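Long-range contacts in cell wall surface anchor family protein (Streptococcus agalactiae serogroup V, PDB 3TW0), which serves as the adhesive tip pilin of Group B Streptococcus pili, using a magnesium-binding von Willebrand factor A domain that probably meets host surfaces: residues 40-45 / 119-124; 83-88 / 272-277; 96-101 / 137-142; 182-187 / 282-287. The protein carries 2 engineered substitutions. All blocks are in the same frame, centred on the assembly; numbering follows the deposited sequence.

Interaction 1: 40-45 / 119-124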
loop_
_atom_site.group_PDB
_atom_site.type_symbol
_atom_site.label_atom_id
_atom_site.label_comp_id
_atom_site.label_asym_id
_atom_site.label_seq_id
_atom_site.Cartn_x
_atom_site.Cartn_y
_atom_site.Cartn_z
ATOM N N ALA A 40 12.611 7.757 -14.105
ATOM C CA ALA A 40 11.384 8.034 -14.832
ATOM C C ALA A 40 10.734 9.293 -14.270
ATOM O O ALA A 40 10.331 10.180 -15.032
ATOM C CB ALA A 40 10.441 6.847 -14.725
ATOM N N VAL A 41 10.635 9.375 -12.943
ATOM C CA VAL A 41 10.137 10.604 -12.276
ATOM C C VAL A 41 10.939 11.860 -12.674
ATOM O O VAL A 41 10.365 12.864 -13.092
ATOM C CB VAL A 41 10.090 10.452 -10.734
ATOM C CG1 VAL A 41 9.676 11.784 -10.064
ATOM C CG2 VAL A 41 9.158 9.336 -10.343
ATOM N N GLU A 42 12.268 11.805 -12.558
ATOM C CA GLU A 42 13.113 12.914 -13.041
ATOM C C GLU A 42 12.719 13.369 -14.448
ATOM O O GLU A 42 12.623 14.578 -14.721
ATOM C CB GLU A 42 14.581 12.492 -13.057
ATOM C CG GLU A 42 15.301 12.751 -11.747
ATOM C CD GLU A 42 16.647 12.055 -11.639
ATOM O OE1 GLU A 42 17.029 11.268 -12.536
ATOM O OE2 GLU A 42 17.332 12.283 -10.622
ATOM N N LYS A 43 12.494 12.404 -15.338
ATOM C CA LYS A 43 12.161 12.705 -16.742
ATOM C C LYS A 43 10.782 13.327 -16.834
ATOM O O LYS A 43 10.549 14.242 -17.624
ATOM C CB LYS A 43 12.219 11.449 -17.621
ATOM C CG LYS A 43 13.472 11.304 -18.495
ATOM C CD LYS A 43 14.427 10.183 -18.013
ATOM C CE LYS A 43 13.877 8.766 -18.286
ATOM N NZ LYS A 43 13.206 8.648 -19.608
ATOM N N LEU A 44 9.862 12.848 -16.009
ATOM C CA LEU A 44 8.509 13.395 -16.048
ATOM C C LEU A 44 8.485 14.845 -15.539
ATOM O O LEU A 44 7.944 15.742 -16.196
ATOM C CB LEU A 44 7.524 12.485 -15.324
ATOM C CG LEU A 44 6.120 13.058 -15.392
ATOM C CD1 LEU A 44 5.428 12.821 -16.735
ATOM C CD2 LEU A 44 5.354 12.469 -14.311
ATOM N N ILE A 45 9.118 15.076 -14.395
ATOM C CA ILE A 45 9.228 16.413 -13.849
ATOM C C ILE A 45 9.809 17.376 -14.893
ATOM O O ILE A 45 9.209 18.421 -15.148
ATOM C CB ILE A 45 10.073 16.450 -12.531
ATOM C CG1 ILE A 45 9.456 15.562 -11.418
ATOM C CG2 ILE A 45 10.243 17.885 -12.046
ATOM C CD1 ILE A 45 8.091 16.018 -10.854
ATOM N N ILE A 119 14.159 21.394 -5.301
ATOM C CA ILE A 119 14.016 20.707 -4.012
ATOM C C ILE A 119 13.308 19.366 -4.227
ATOM O O ILE A 119 13.781 18.328 -3.746
ATOM C CB ILE A 119 13.210 21.519 -3.000
ATOM C CG1 ILE A 119 13.955 22.796 -2.640
ATOM C CG2 ILE A 119 12.992 20.717 -1.746
ATOM C CD1 ILE A 119 13.052 23.855 -2.072
ATOM N N LEU A 120 12.189 19.401 -4.949
ATOM C CA LEU A 120 11.448 18.163 -5.301
ATOM C C LEU A 120 12.382 17.104 -5.899
ATOM O O LEU A 120 12.495 15.988 -5.376
ATOM C CB LEU A 120 10.276 18.503 -6.232
ATOM C CG LEU A 120 9.257 17.442 -6.615
ATOM C CD1 LEU A 120 7.956 18.116 -7.033
ATOM C CD2 LEU A 120 9.824 16.564 -7.704
ATOM N N LYS A 121 13.109 17.475 -6.951
ATOM C CA LYS A 121 13.978 16.535 -7.637
ATOM C C LYS A 121 15.126 16.010 -6.738
ATOM O O LYS A 121 15.520 14.858 -6.884
ATOM C CB LYS A 121 14.538 17.145 -8.924
ATOM C CG LYS A 121 13.510 17.507 -9.999
ATOM C CD LYS A 121 14.209 18.060 -11.249
ATOM C CE LYS A 121 14.906 16.921 -11.968
ATOM N NZ LYS A 121 15.837 17.334 -13.091
ATOM N N SER A 122 15.630 16.837 -5.813
ATOM C CA SER A 122 16.651 16.402 -4.832
ATOM C C SER A 122 16.089 15.363 -3.845
ATOM O O SER A 122 16.826 14.575 -3.248
ATOM C CB SER A 122 17.219 17.597 -4.052
ATOM O OG SER A 122 16.360 17.994 -2.974
ATOM N N ARG A 123 14.775 15.360 -3.676
ATOM C CA ARG A 123 14.139 14.422 -2.762
ATOM C C ARG A 123 13.720 13.076 -3.403
ATOM O O ARG A 123 13.204 12.186 -2.706
ATOM C CB ARG A 123 12.950 15.096 -2.123
ATOM C CG ARG A 123 13.357 16.141 -1.107
ATOM C CD ARG A 123 12.150 16.634 -0.387
ATOM N NE ARG A 123 12.466 17.811 0.401
ATOM C CZ ARG A 123 11.562 18.642 0.899
ATOM N NH1 ARG A 123 10.277 18.451 0.687
ATOM N NH2 ARG A 123 11.950 19.674 1.624
ATOM N N ILE A 124 13.974 12.923 -4.702
ATOM C CA ILE A 124 13.652 11.693 -5.413
ATOM C C ILE A 124 14.647 10.587 -4.998
ATOM O O ILE A 124 15.811 10.647 -5.354
ATOM C CB ILE A 124 13.707 11.915 -6.956
ATOM C CG1 ILE A 124 12.585 12.837 -7.444
ATOM C CG2 ILE A 124 13.637 10.601 -7.727
ATOM C CD1 ILE A 124 12.826 13.329 -8.865
HETATM O O HOH W 1 16.601 14.536 -9.472
#
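I45 and L120 meet tip to tip, CD1 of I45 lying 3.6 Å from CD2 of L120, and V41 and I124 lie alongside each other next to them, running in opposite senses, with V41 CG1 3.7 Å from I124 CD1. These apolar pairs join helix 33-48 to the end of helix 114-122 in the alpha/beta von Willebrand factor A fold. Beneath them lies the parallel sheet: V41 and I45 rest on V15 of strand 11-18, while I45, L120 and I124 reach strand 55-61.

Mixed contacts come next, in which the hydrocarbon parts of charged residues extend the apolar layer. The CG of E42 lies 3.8 Å from I124 CD1. K121 runs along I45 in the opposite direction, its CG 3.9 Å from I45 CG2, and a bend at its third torsion (72°) carries CE across the E42 chain at about a right angle.

The polar link is indirect. One water donates to E42 OE2 at 2.6 Å and to the backbone carbonyl K121 O at 2.8 Å. E42 and K121 do not pair with each other, since E42 OE2 and K121 NZ stand 5.8 Å apart: E42 forms a salt bridge with K126, and K121 with D46. The chemistry implies that aliphatic packing over the sheet is the main direct contact between the helices, with the bridging water along the more exposed side.

Interaction 2: 83-88 / 272-277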
loop_
_atom_site.group_PDB
_atom_site.type_symbol
_atom_site.label_atom_id
_atom_site.label_comp_id
_atom_site.label_asym_id
_atom_site.label_seq_id
_atom_site.Cartn_x
_atom_site.Cartn_y
_atom_site.Cartn_z
ATOM N N LYS A 83 -3.026 -12.647 20.477
ATOM C CA LYS A 83 -2.018 -11.907 21.263
ATOM C C LYS A 83 -0.711 -11.887 20.489
ATOM O O LYS A 83 -0.237 -12.923 20.071
ATOM C CB LYS A 83 -1.802 -12.536 22.635
ATOM C CG LYS A 83 -0.868 -11.708 23.503
ATOM C CD LYS A 83 -1.026 -12.070 24.959
ATOM C CE LYS A 83 -1.028 -10.783 25.802
ATOM N NZ LYS A 83 0.334 -10.446 26.076
ATOM N N ALA A 84 -0.132 -10.704 20.320
ATOM C CA ALA A 84 0.899 -10.487 19.339
ATOM C C ALA A 84 2.327 -10.757 19.851
ATOM O O ALA A 84 2.652 -10.451 20.992
ATOM C CB ALA A 84 0.783 -9.085 18.773
ATOM N N LEU A 85 3.175 -11.331 18.996
ATOM C CA LEU A 85 4.605 -11.429 19.297
ATOM C C LEU A 85 5.447 -11.348 18.038
ATOM O O LEU A 85 4.984 -11.689 16.950
ATOM C CB LEU A 85 4.938 -12.710 20.090
ATOM C CG LEU A 85 4.848 -14.095 19.473
ATOM C CD1 LEU A 85 5.557 -15.136 20.393
ATOM C CD2 LEU A 85 3.412 -14.496 19.256
ATOM N N ASN A 86 6.687 -10.910 18.191
ATOM C CA ASN A 86 7.625 -10.883 17.074
ATOM C C ASN A 86 8.554 -12.088 17.182
ATOM O O ASN A 86 9.306 -12.180 18.144
ATOM C CB ASN A 86 8.414 -9.569 17.108
ATOM C CG ASN A 86 9.096 -9.245 15.782
ATOM O OD1 ASN A 86 9.590 -10.134 15.082
ATOM N ND2 ASN A 86 9.136 -7.957 15.435
ATOM N N ASP A 87 8.492 -13.012 16.221
ATOM C CA ASP A 87 9.382 -14.197 16.222
ATOM C C ASP A 87 10.723 -14.018 15.445
ATOM O O ASP A 87 11.471 -14.968 15.273
ATOM C CB ASP A 87 8.641 -15.431 15.705
ATOM C CG ASP A 87 8.346 -15.357 14.215
ATOM O OD1 ASP A 87 8.060 -14.243 13.699
ATOM O OD2 ASP A 87 8.393 -16.419 13.544
ATOM N N SER A 88 11.016 -12.817 14.966
ATOM C CA SER A 88 12.302 -12.570 14.303
ATOM C C SER A 88 13.498 -12.812 15.253
ATOM O O SER A 88 13.395 -12.623 16.466
ATOM C CB SER A 88 12.344 -11.156 13.717
ATOM O OG SER A 88 13.674 -10.696 13.582
ATOM N N ILE A 272 4.110 -21.673 21.899
ATOM C CA ILE A 272 3.060 -20.789 21.389
ATOM C C ILE A 272 2.911 -21.042 19.891
ATOM O O ILE A 272 3.821 -20.720 19.097
ATOM C CB ILE A 272 3.400 -19.309 21.625
ATOM C CG1 ILE A 272 3.664 -19.044 23.115
ATOM C CG2 ILE A 272 2.288 -18.419 21.096
ATOM C CD1 ILE A 272 4.180 -17.661 23.375
ATOM N N TYR A 273 1.790 -21.653 19.507
ATOM C CA TYR A 273 1.524 -21.923 18.097
ATOM C C TYR A 273 1.159 -20.600 17.436
ATOM O O TYR A 273 0.407 -19.804 18.015
ATOM C CB TYR A 273 0.444 -22.999 17.941
ATOM C CG TYR A 273 1.030 -24.348 18.270
ATOM C CD1 TYR A 273 1.114 -24.801 19.609
ATOM C CD2 TYR A 273 1.592 -25.148 17.260
ATOM C CE1 TYR A 273 1.705 -26.050 19.923
ATOM C CE2 TYR A 273 2.178 -26.383 17.558
ATOM C CZ TYR A 273 2.232 -26.827 18.891
ATOM O OH TYR A 273 2.813 -28.048 19.166
ATOM N N LEU A 274 1.723 -20.378 16.247
ATOM C CA LEU A 274 1.734 -19.078 15.576
ATOM C C LEU A 274 0.647 -18.931 14.503
ATOM O O LEU A 274 0.402 -19.851 13.708
ATOM C CB LEU A 274 3.119 -18.811 14.976
ATOM C CG LEU A 274 4.258 -18.823 16.021
ATOM C CD1 LEU A 274 5.565 -18.684 15.340
ATOM C CD2 LEU A 274 4.093 -17.731 17.113
ATOM N N TYR A 275 -0.006 -17.766 14.526
ATOM C CA TYR A 275 -1.019 -17.368 13.562
ATOM C C TYR A 275 -0.616 -16.008 13.009
ATOM O O TYR A 275 0.047 -15.193 13.693
ATOM C CB TYR A 275 -2.410 -17.232 14.240
ATOM C CG TYR A 275 -2.938 -18.520 14.844
ATOM C CD1 TYR A 275 -2.361 -19.056 15.986
ATOM C CD2 TYR A 275 -4.003 -19.197 14.264
ATOM C CE1 TYR A 275 -2.806 -20.236 16.529
ATOM C CE2 TYR A 275 -4.474 -20.397 14.819
ATOM C CZ TYR A 275 -3.863 -20.892 15.951
ATOM O OH TYR A 275 -4.286 -22.052 16.512
ATOM N N TRP A 276 -1.016 -15.752 11.766
ATOM C CA TRP A 276 -0.894 -14.433 11.196
ATOM C C TRP A 276 -1.755 -13.521 12.069
ATOM O O TRP A 276 -2.802 -13.946 12.560
ATOM C CB TRP A 276 -1.449 -14.456 9.778
ATOM C CG TRP A 276 -0.725 -15.411 8.868
ATOM C CD1 TRP A 276 -1.224 -16.530 8.281
ATOM C CD2 TRP A 276 0.633 -15.307 8.444
ATOM N NE1 TRP A 276 -0.260 -17.138 7.515
ATOM C CE2 TRP A 276 0.892 -16.402 7.600
ATOM C CE3 TRP A 276 1.663 -14.388 8.702
ATOM C CZ2 TRP A 276 2.135 -16.602 6.998
ATOM C CZ3 TRP A 276 2.893 -14.590 8.107
ATOM C CH2 TRP A 276 3.114 -15.685 7.258
ATOM N N ARG A 277 -1.319 -12.288 12.292
ATOM C CA ARG A 277 -2.163 -11.331 13.012
ATOM C C ARG A 277 -3.406 -11.083 12.141
ATOM O O ARG A 277 -3.325 -11.182 10.896
ATOM C CB ARG A 277 -1.392 -10.044 13.274
ATOM C CG ARG A 277 -0.205 -10.219 14.187
ATOM C CD ARG A 277 0.436 -8.871 14.534
ATOM N NE ARG A 277 -0.447 -8.109 15.387
ATOM C CZ ARG A 277 -0.164 -6.955 15.985
ATOM N NH1 ARG A 277 1.015 -6.373 15.868
ATOM N NH2 ARG A 277 -1.086 -6.385 16.732
#
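R277 NH1 donates to the carbonyl of K75 and, more weakly, to that of T96; these bonds tether that corner of the guanidinium, while A84 CB covers one face of the group, over its centre and 3.6 Å from R277 CZ. The contact belongs to the antiparallel sheet of the chain, in which strands 84-85 and 271-276 both pair with strand 70-78; end to end, the touching parts run 114° apart, and the contacts between them are made by side chains. A bend at the third torsion of R277 (69°) brings the group there.

Leucine and isoleucine side chains make most of the rest. In L85, chi1 of 69° sets CG between the backbone N and the carbonyl carbon, and the branch beyond it gives CD1 and CD2 different partners. CD1 points tip to tip at I272 CD1, 4.1 Å away, whereas CD2 meets L274 CD2 at 3.9 Å, the two leucines crossing at about a right angle. At the solvent side, D87 OD2 lies 4.0 Å from L274 CD1.

Interaction 3: 96-101 / 137-142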
loop_
_atom_site.group_PDB
_atom_site.type_symbol
_atom_site.label_atom_id
_atom_site.label_comp_id
_atom_site.label_asym_id
_atom_site.label_seq_id
_atom_site.Cartn_x
_atom_site.Cartn_y
_atom_site.Cartn_z
ATOM N N THR A 96 6.088 -5.380 18.615
ATOM C CA THR A 96 4.976 -5.642 17.715
ATOM C C THR A 96 4.397 -4.383 17.092
ATOM O O THR A 96 3.363 -4.440 16.399
ATOM C CB THR A 96 3.875 -6.453 18.418
ATOM O OG1 THR A 96 3.416 -5.733 19.564
ATOM C CG2 THR A 96 4.415 -7.828 18.846
ATOM N N THR A 97 5.052 -3.256 17.381
ATOM C CA THR A 97 4.878 -2.000 16.667
ATOM C C THR A 97 6.266 -1.411 16.501
ATOM O O THR A 97 7.197 -1.745 17.272
ATOM C CB THR A 97 3.988 -0.966 17.423
ATOM O OG1 THR A 97 4.570 -0.652 18.704
ATOM C CG2 THR A 97 2.543 -1.482 17.601
ATOM N N PHE A 98 6.423 -0.572 15.472
ATOM C CA PHE A 98 7.663 0.172 15.264
ATOM C C PHE A 98 7.293 1.610 15.020
ATOM O O PHE A 98 6.276 1.886 14.353
ATOM C CB PHE A 98 8.413 -0.329 14.044
ATOM C CG PHE A 98 9.079 -1.651 14.241
ATOM C CD1 PHE A 98 10.415 -1.715 14.626
ATOM C CD2 PHE A 98 8.383 -2.832 14.019
ATOM C CE1 PHE A 98 11.041 -2.947 14.781
ATOM C CE2 PHE A 98 8.994 -4.060 14.173
ATOM C CZ PHE A 98 10.336 -4.120 14.562
ATOM N N THR A 99 8.123 2.524 15.514
ATOM C CA THR A 99 7.845 3.944 15.390
ATOM C C THR A 99 9.137 4.583 14.941
ATOM O O THR A 99 10.190 4.304 15.534
ATOM C CB THR A 99 7.324 4.514 16.737
ATOM O OG1 THR A 99 6.051 3.920 17.029
ATOM C CG2 THR A 99 7.172 6.027 16.712
ATOM N N ALA A 100 9.093 5.368 13.860
ATOM C CA ALA A 100 10.305 5.992 13.317
ATOM C C ALA A 100 9.993 7.243 12.525
ATOM O O ALA A 100 8.826 7.504 12.191
ATOM C CB ALA A 100 11.073 5.032 12.421
ATOM N N THR A 101 11.059 7.985 12.197
ATOM C CA THR A 101 10.970 9.156 11.361
ATOM C C THR A 101 11.276 8.743 9.929
ATOM O O THR A 101 12.336 8.163 9.645
ATOM C CB THR A 101 11.962 10.246 11.845
ATOM O OG1 THR A 101 11.596 10.644 13.175
ATOM C CG2 THR A 101 11.934 11.463 10.943
ATOM N N LEU A 137 13.627 1.040 9.331
ATOM C CA LEU A 137 12.860 1.719 8.272
ATOM C C LEU A 137 12.395 0.694 7.246
ATOM O O LEU A 137 11.447 0.918 6.519
ATOM C CB LEU A 137 13.695 2.821 7.618
ATOM C CG LEU A 137 13.792 4.143 8.398
ATOM C CD1 LEU A 137 14.632 5.185 7.620
ATOM C CD2 LEU A 137 12.411 4.689 8.625
ATOM N N TYR A 138 13.085 -0.439 7.210
ATOM C CA TYR A 138 12.648 -1.590 6.446
ATOM C C TYR A 138 11.235 -2.014 6.868
ATOM O O TYR A 138 10.476 -2.489 6.033
ATOM C CB TYR A 138 13.608 -2.782 6.639
ATOM C CG TYR A 138 13.225 -3.993 5.801
ATOM C CD1 TYR A 138 13.582 -4.064 4.451
ATOM C CD2 TYR A 138 12.507 -5.054 6.355
ATOM C CE1 TYR A 138 13.248 -5.146 3.690
ATOM C CE2 TYR A 138 12.163 -6.157 5.593
ATOM C CZ TYR A 138 12.528 -6.183 4.254
ATOM O OH TYR A 138 12.197 -7.260 3.467
ATOM N N GLN A 139 10.905 -1.835 8.146
ATOM C CA GLN A 139 9.565 -2.121 8.686
ATOM C C GLN A 139 8.427 -1.225 8.151
ATOM O O GLN A 139 7.236 -1.529 8.363
ATOM C CB GLN A 139 9.564 -1.985 10.216
ATOM C CG GLN A 139 10.594 -2.830 10.928
ATOM C CD GLN A 139 10.540 -4.278 10.511
ATOM O OE1 GLN A 139 9.496 -4.912 10.580
ATOM N NE2 GLN A 139 11.685 -4.825 10.104
ATOM N N PHE A 140 8.809 -0.111 7.526
ATOM C CA PHE A 140 7.880 0.855 6.924
ATOM C C PHE A 140 7.812 0.710 5.398
ATOM O O PHE A 140 7.322 1.614 4.679
ATOM C CB PHE A 140 8.278 2.287 7.339
ATOM C CG PHE A 140 8.143 2.520 8.806
ATOM C CD1 PHE A 140 7.010 3.146 9.323
ATOM C CD2 PHE A 140 9.119 2.062 9.687
ATOM C CE1 PHE A 140 6.861 3.336 10.703
ATOM C CE2 PHE A 140 8.979 2.240 11.082
ATOM C CZ PHE A 140 7.867 2.875 11.584
ATOM N N GLY A 141 8.231 -0.466 4.921
ATOM C CA GLY A 141 8.421 -0.725 3.485
ATOM C C GLY A 141 7.309 -1.506 2.795
ATOM O O GLY A 141 7.520 -2.040 1.729
ATOM N N ALA A 142 6.121 -1.542 3.380
ATOM C CA ALA A 142 4.928 -2.114 2.681
ATOM C C ALA A 142 4.466 -1.247 1.485
ATOM O O ALA A 142 4.969 -0.167 1.261
ATOM C CB ALA A 142 3.786 -2.327 3.686
#
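Strand 97-101 passes over a compact turn at 137-140, with the CA atoms of F98 and Q139 7.2 Å apart and those of A100 and L137 7.1 Å apart. The turn, tied by the bond from F140 N to L137 O, leads directly to T143, a magnesium ligand of the metal-ion-dependent adhesion site (MIDAS) of the von Willebrand factor A fold, whose other ligands here include S20 and S22. Its backbone is fastened to the same region: N21 binds Y138 O through its side chain, and S63 pairs with F140.

Two aromatic rings carry the side-chain contact. Q139 CG stands almost on the normal of the F98 ring, 3.6 Å from the centroid and 2° off, a CH-pi contact. The first torsion of Q139 (-55°) sets CG over the ring, and a bend at the second turns the amide beyond it, 32° from the ring plane, with NE2 held by R135 O. W91 also meets the F98 ring edge-to-face.

F140 brings CZ to the strand backbone, 3.3 Å from F98 O, while T99 CA lies at the ring edge near its plane. A100 CB packs against F140 CE2 at 3.7 Å. That methyl has a second neighbour in L137 CD2 at 4.0 Å, and the same L137 CD2 ends 3.6 Å from T101 O.

Interaction 4: 182-187 / 282-287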
loop_
_atom_site.group_PDB
_atom_site.type_symbol
_atom_site.label_atom_id
_atom_site.label_comp_id
_atom_site.label_asym_id
_atom_site.label_seq_id
_atom_site.Cartn_x
_atom_site.Cartn_y
_atom_site.Cartn_z
ATOM N N ILE A 182 -12.668 -2.188 4.545
ATOM C CA ILE A 182 -14.060 -1.914 4.185
ATOM C C ILE A 182 -14.912 -2.085 5.449
ATOM O O ILE A 182 -14.776 -3.083 6.170
ATOM C CB ILE A 182 -14.525 -2.842 3.057
ATOM C CG1 ILE A 182 -13.751 -2.526 1.776
ATOM C CG2 ILE A 182 -16.047 -2.702 2.825
ATOM C CD1 ILE A 182 -13.848 -3.604 0.639
ATOM N N ASN A 183 -15.748 -1.092 5.758
ATOM C CA ASN A 183 -16.488 -1.106 7.036
ATOM C C ASN A 183 -17.726 -1.988 7.067
ATOM O O ASN A 183 -18.831 -1.495 7.259
ATOM C CB ASN A 183 -16.850 0.329 7.485
ATOM C CG ASN A 183 -17.151 0.434 8.986
ATOM O OD1 ASN A 183 -16.890 -0.492 9.774
ATOM N ND2 ASN A 183 -17.689 1.575 9.387
ATOM N N PHE A 184 -17.537 -3.291 6.925
ATOM C CA PHE A 184 -18.607 -4.250 7.137
ATOM C C PHE A 184 -19.180 -4.217 8.574
ATOM O O PHE A 184 -18.465 -3.918 9.571
ATOM C CB PHE A 184 -18.130 -5.667 6.824
ATOM C CG PHE A 184 -17.810 -5.905 5.375
ATOM C CD1 PHE A 184 -18.825 -6.118 4.443
ATOM C CD2 PHE A 184 -16.482 -5.930 4.942
ATOM C CE1 PHE A 184 -18.532 -6.352 3.079
ATOM C CE2 PHE A 184 -16.179 -6.177 3.604
ATOM C CZ PHE A 184 -17.224 -6.379 2.660
ATOM N N ASN A 185 -20.465 -4.531 8.689
ATOM C CA ASN A 185 -21.126 -4.472 9.974
ATOM C C ASN A 185 -21.468 -5.888 10.444
ATOM O O ASN A 185 -22.346 -6.542 9.877
ATOM C CB ASN A 185 -22.360 -3.567 9.903
ATOM C CG ASN A 185 -23.040 -3.405 11.258
ATOM O OD1 ASN A 185 -22.817 -4.197 12.184
ATOM N ND2 ASN A 185 -23.893 -2.392 11.371
ATOM N N PRO A 186 -20.737 -6.390 11.461
ATOM C CA PRO A 186 -20.891 -7.773 11.843
ATOM C C PRO A 186 -22.131 -7.993 12.698
ATOM O O PRO A 186 -22.450 -9.131 13.030
ATOM C CB PRO A 186 -19.633 -8.034 12.675
ATOM C CG PRO A 186 -19.295 -6.779 13.272
ATOM C CD PRO A 186 -19.715 -5.706 12.283
ATOM N N TYR A 187 -22.832 -6.911 13.036
ATOM C CA TYR A 187 -23.832 -6.977 14.084
ATOM C C TYR A 187 -25.241 -6.881 13.555
ATOM O O TYR A 187 -26.175 -6.796 14.317
ATOM C CB TYR A 187 -23.557 -5.889 15.125
ATOM C CG TYR A 187 -22.230 -6.118 15.845
ATOM C CD1 TYR A 187 -21.819 -7.414 16.178
ATOM C CD2 TYR A 187 -21.396 -5.050 16.184
ATOM C CE1 TYR A 187 -20.610 -7.652 16.836
ATOM C CE2 TYR A 187 -20.189 -5.266 16.849
ATOM C CZ TYR A 187 -19.805 -6.573 17.171
ATOM O OH TYR A 187 -18.619 -6.811 17.823
ATOM N N VAL A 282 -8.290 -13.169 5.525
ATOM C CA VAL A 282 -9.473 -12.886 4.690
ATOM C C VAL A 282 -10.519 -12.285 5.625
ATOM O O VAL A 282 -10.642 -12.707 6.777
ATOM C CB VAL A 282 -9.976 -14.163 3.983
ATOM C CG1 VAL A 282 -11.327 -13.927 3.311
ATOM C CG2 VAL A 282 -8.972 -14.590 2.957
ATOM N N TYR A 283 -11.216 -11.252 5.163
ATOM C CA TYR A 283 -12.247 -10.645 5.981
ATOM C C TYR A 283 -13.416 -10.218 5.069
ATOM O O TYR A 283 -13.280 -10.190 3.847
ATOM C CB TYR A 283 -11.689 -9.452 6.798
ATOM C CG TYR A 283 -11.566 -8.187 5.967
ATOM C CD1 TYR A 283 -10.485 -8.006 5.105
ATOM C CD2 TYR A 283 -12.543 -7.198 6.021
ATOM C CE1 TYR A 283 -10.367 -6.857 4.329
ATOM C CE2 TYR A 283 -12.449 -6.036 5.227
ATOM C CZ TYR A 283 -11.364 -5.882 4.391
ATOM O OH TYR A 283 -11.258 -4.763 3.635
ATOM N N PRO A 284 -14.556 -9.877 5.657
ATOM C CA PRO A 284 -14.854 -9.768 7.091
ATOM C C PRO A 284 -14.975 -11.124 7.788
ATOM O O PRO A 284 -15.144 -12.152 7.131
ATOM C CB PRO A 284 -16.198 -9.041 7.108
ATOM C CG PRO A 284 -16.844 -9.478 5.800
ATOM C CD PRO A 284 -15.773 -9.725 4.818
ATOM N N PHE A 285 -14.827 -11.094 9.115
ATOM C CA PHE A 285 -15.062 -12.224 10.004
ATOM C C PHE A 285 -15.710 -11.676 11.303
ATOM O O PHE A 285 -15.461 -10.518 11.682
ATOM C CB PHE A 285 -13.735 -12.950 10.316
ATOM C CG PHE A 285 -12.660 -12.054 10.906
ATOM C CD1 PHE A 285 -12.646 -11.750 12.264
ATOM C CD2 PHE A 285 -11.667 -11.509 10.096
ATOM C CE1 PHE A 285 -11.673 -10.900 12.801
ATOM C CE2 PHE A 285 -10.672 -10.683 10.636
ATOM C CZ PHE A 285 -10.668 -10.383 11.995
ATOM N N ASP A 286 -16.542 -12.487 11.944
ATOM C CA ASP A 286 -17.220 -12.120 13.179
ATOM C C ASP A 286 -16.166 -11.832 14.223
ATOM O O ASP A 286 -15.314 -12.672 14.483
ATOM C CB ASP A 286 -18.117 -13.264 13.673
ATOM C CG ASP A 286 -18.968 -12.874 14.887
ATOM O OD1 ASP A 286 -20.198 -13.005 14.784
ATOM O OD2 ASP A 286 -18.431 -12.453 15.937
ATOM N N PRO A 287 -16.211 -10.640 14.815
ATOM C CA PRO A 287 -15.096 -10.310 15.712
ATOM C C PRO A 287 -15.136 -11.109 17.024
ATOM O O PRO A 287 -14.097 -11.261 17.677
ATOM C CB PRO A 287 -15.257 -8.802 15.957
ATOM C CG PRO A 287 -16.615 -8.426 15.437
ATOM C CD PRO A 287 -17.262 -9.609 14.799
#
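The contact is aromatic-proline packing between two irregular loops, with prolines and rings meeting along segments 182-187 and 282-287. P284 CG lies over the F184 ring, 3.8 Å from its centroid and 19° off the normal, a CH-pi contact. Against the opposite face rests I182 CG2, from the ring's own loop, so F184 is sandwiched. Y283 CE2 approaches the edge of the same ring, 4.0 Å from F184 CD2.

The one direct hydrogen bond between the loops runs from I182 N to Y283 OH at 3.1 Å, nearly straight at 173°; the phenol oxygen accepts from a backbone N-H of the facing loop. Y283 reaches it with CG set between its backbone N and carbonyl carbon (chi1 79°).

Farther along, P186 and P287 cross at about a right angle, P186 CB lying 3.6 Å from P287 CD. P287 CG also comes within 3.5 Å of Y187 OH, while P186 CG covers one face of the Y187 ring. An Asx turn, Y187 N to N185 OD1, shapes this end. From helix 192-201, Y192 packs on both P186 and P284. The Y283-P284 peptide is cis, a form found more often when an aromatic residue precedes proline.

In the fold
The four contacts are spread over the chain, and several of their segments alternate along it. Interaction 1 packs helices on the parallel sheet and lies on the opposite side of the chain's centre from interactions 2 and 4, with centres about 40 and 41 Å away. Interaction 3 is the one nearest the bound magnesium, about 12 Å from the F140 side chain. It is nested in the loop closed by interaction 2, and the two touch: T96 CG2 lies 3.6 Å from L85 CA. Interaction 4 stands apart from the sheets, its nearest atoms about 7 Å from interaction 2, whose segments alternate with its own.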